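Local coordinates for member of s1p family of ribosomal proteins (Pyrococcus furiosus, PDB 5YH1), which binds a manganese ion in its DHH domain and is probably a RecJ-like exonuclease that acts on nucleic acids, at residues 43-48 and 208-213. Numbering follows the deposited sequence.
Sequences KAAFMI and RYINPE
Ala-45 sits against the last turn of helix 199-210, where its CB meets Tyr-209 CB at 3.5 Å and its CA lies 4.9 Å from the CA of Ile-210. Having only a methyl at Ala-45 lets the backbones come this close. The CB of Ile-210 carries CG1 anti to the carbonyl carbon (chi1 -70°), which sends that branch toward helix 32-53; CG1 then rests on Ala-45, 3.9 Å from CA and equally far from CB. One bond further, CD1 reaches Ile-48, 3.7 Å from its CG2 and 3.8 Å from its CD1, so the methyl lies against both branches, the two isoleucine side chains meeting at a slant. In this DHH domain the contact joins helix 32-53, which leads into strand 58-63 of the parallel sheet, to helix 199-210, well away from the manganese site. Helix 66-86 adds apolar side chains to the cluster, with Leu-75 against Ile-210 and Ile-79 against Ile-48. Cutting Ile-210 back to an alanine would probably open a gap beside Ala-45 and leave Ile-48 without the methyl that lies against both its branches. Beyond its CB, the side chain of Tyr-209 leads away from Ala-45 and touches Lys-38, Ile-41 and Met-42, earlier on helix 32-53. Where helix 199-210 ends, the carbonyl O of Ile-210 accepts a hydrogen bond from NH1 of Arg-49, on helix 32-53.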
loop_
_atom_site.group_PDB
_atom_site.type_symbol
_atom_site.label_atom_id
_atom_site.label_comp_id
_atom_site.label_asym_id
_atom_site.label_seq_id
_atom_site.Cartn_x
_atom_site.Cartn_y
_atom_site.Cartn_z
ATOM N N LYS A 43 -7.865 35.102 -13.100
ATOM C CA LYS A 43 -8.759 34.065 -13.618
ATOM C C LYS A 43 -8.761 32.816 -12.723
ATOM O O LYS A 43 -9.822 32.276 -12.415
ATOM C CB LYS A 43 -8.359 33.680 -15.037
ATOM C CG LYS A 43 -9.314 32.690 -15.700
ATOM C CD LYS A 43 -8.911 32.466 -17.147
ATOM C CE LYS A 43 -9.817 31.473 -17.857
ATOM N NZ LYS A 43 -9.231 31.148 -19.184
ATOM N N ALA A 44 -7.578 32.371 -12.299
ATOM C CA ALA A 44 -7.471 31.226 -11.388
ATOM C C ALA A 44 -8.271 31.472 -10.117
ATOM O O ALA A 44 -9.038 30.613 -9.673
ATOM C CB ALA A 44 -6.010 30.942 -11.049
ATOM N N ALA A 45 -8.101 32.658 -9.546
ATOM C CA ALA A 45 -8.792 33.019 -8.316
ATOM C C ALA A 45 -10.296 33.135 -8.536
ATOM O O ALA A 45 -11.079 32.747 -7.679
ATOM C CB ALA A 45 -8.233 34.314 -7.746
ATOM N N PHE A 46 -10.693 33.671 -9.684
ATOM C CA PHE A 46 -12.102 33.722 -10.063
ATOM C C PHE A 46 -12.719 32.316 -10.089
ATOM O O PHE A 46 -13.773 32.084 -9.497
ATOM C CB PHE A 46 -12.282 34.398 -11.436
ATOM C CG PHE A 46 -13.664 34.235 -12.014
ATOM C CD1 PHE A 46 -14.694 35.086 -11.640
ATOM C CD2 PHE A 46 -13.943 33.215 -12.915
ATOM C CE1 PHE A 46 -15.974 34.924 -12.164
ATOM C CE2 PHE A 46 -15.219 33.050 -13.436
ATOM C CZ PHE A 46 -16.236 33.906 -13.057
HETATM N N MSE A 47 -12.059 31.384 -10.770
HETATM C CA MSE A 47 -12.587 30.017 -10.887
HETATM C C MSE A 47 -12.686 29.338 -9.546
HETATM O O MSE A 47 -13.672 28.664 -9.258
HETATM C CB MSE A 47 -11.732 29.208 -11.851
HETATM C CG MSE A 47 -12.082 29.598 -13.282
HETATM SE SE MSE A 47 -10.879 28.692 -14.543
HETATM C CE MSE A 47 -11.746 26.919 -14.411
ATOM N N ILE A 48 -11.684 29.527 -8.695
ATOM C CA ILE A 48 -11.687 28.890 -7.383
ATOM C C ILE A 48 -12.798 29.477 -6.512
ATOM O O ILE A 48 -13.587 28.729 -5.917
ATOM C CB ILE A 48 -10.289 28.949 -6.724
ATOM C CG1 ILE A 48 -9.345 28.000 -7.470
ATOM C CG2 ILE A 48 -10.342 28.562 -5.256
ATOM C CD1 ILE A 48 -7.876 28.218 -7.196
ATOM N N ARG A 208 -4.011 35.116 -2.132
ATOM C CA ARG A 208 -4.361 36.483 -1.734
ATOM C C ARG A 208 -5.530 37.024 -2.569
ATOM O O ARG A 208 -6.397 37.720 -2.039
ATOM C CB ARG A 208 -3.143 37.414 -1.840
ATOM C CG ARG A 208 -2.052 37.124 -0.815
ATOM C CD ARG A 208 -0.804 37.978 -1.023
ATOM N NE ARG A 208 -1.153 39.400 -1.060
ATOM C CZ ARG A 208 -1.300 40.132 -2.167
ATOM N NH1 ARG A 208 -1.079 39.633 -3.376
ATOM N NH2 ARG A 208 -1.664 41.396 -2.056
ATOM N N TYR A 209 -5.563 36.699 -3.860
ATOM C CA TYR A 209 -6.703 37.062 -4.699
ATOM C C TYR A 209 -7.967 36.273 -4.345
ATOM O O TYR A 209 -9.073 36.807 -4.414
ATOM C CB TYR A 209 -6.373 36.897 -6.179
ATOM C CG TYR A 209 -5.480 37.993 -6.712
ATOM C CD1 TYR A 209 -4.113 37.967 -6.485
ATOM C CD2 TYR A 209 -5.998 39.062 -7.439
ATOM C CE1 TYR A 209 -3.279 38.954 -6.972
ATOM C CE2 TYR A 209 -5.168 40.058 -7.929
ATOM C CZ TYR A 209 -3.807 40.001 -7.682
ATOM O OH TYR A 209 -2.959 40.979 -8.151
ATOM N N ILE A 210 -7.809 35.008 -3.957
ATOM C CA ILE A 210 -8.952 34.210 -3.534
ATOM C C ILE A 210 -9.558 34.802 -2.274
ATOM O O ILE A 210 -10.774 34.948 -2.187
ATOM C CB ILE A 210 -8.572 32.728 -3.289
ATOM C CG1 ILE A 210 -8.253 32.046 -4.617
ATOM C CG2 ILE A 210 -9.702 31.986 -2.587
ATOM C CD1 ILE A 210 -7.456 30.771 -4.476
ATOM N N ASN A 211 -8.711 35.126 -1.298
ATOM C CA ASN A 211 -9.180 35.595 0.000
ATOM C C ASN A 211 -8.195 36.589 0.633
ATOM O O ASN A 211 -7.328 36.200 1.414
ATOM C CB ASN A 211 -9.422 34.401 0.935
ATOM C CG ASN A 211 -10.091 34.798 2.232
ATOM O OD1 ASN A 211 -10.355 35.972 2.473
ATOM N ND2 ASN A 211 -10.369 33.821 3.075
ATOM N N PRO A 212 -8.338 37.887 0.309
ATOM C CA PRO A 212 -7.390 38.882 0.833
ATOM C C PRO A 212 -7.209 38.888 2.357
ATOM O O PRO A 212 -6.160 39.291 2.827
ATOM C CB PRO A 212 -7.969 40.213 0.327
ATOM C CG PRO A 212 -8.690 39.846 -0.927
ATOM C CD PRO A 212 -9.285 38.486 -0.650
ATOM N N GLU A 213 -8.196 38.419 3.115
ATOM C CA GLU A 213 -8.093 38.398 4.575
ATOM C C GLU A 213 -6.994 37.504 5.147
ATOM O O GLU A 213 -6.604 37.697 6.294
ATOM C CB GLU A 213 -9.426 37.999 5.226
ATOM C CG GLU A 213 -10.304 39.168 5.640
ATOM C CD GLU A 213 -11.347 39.526 4.596
ATOM O OE1 GLU A 213 -12.546 39.266 4.857
ATOM O OE2 GLU A 213 -10.974 40.056 3.520
#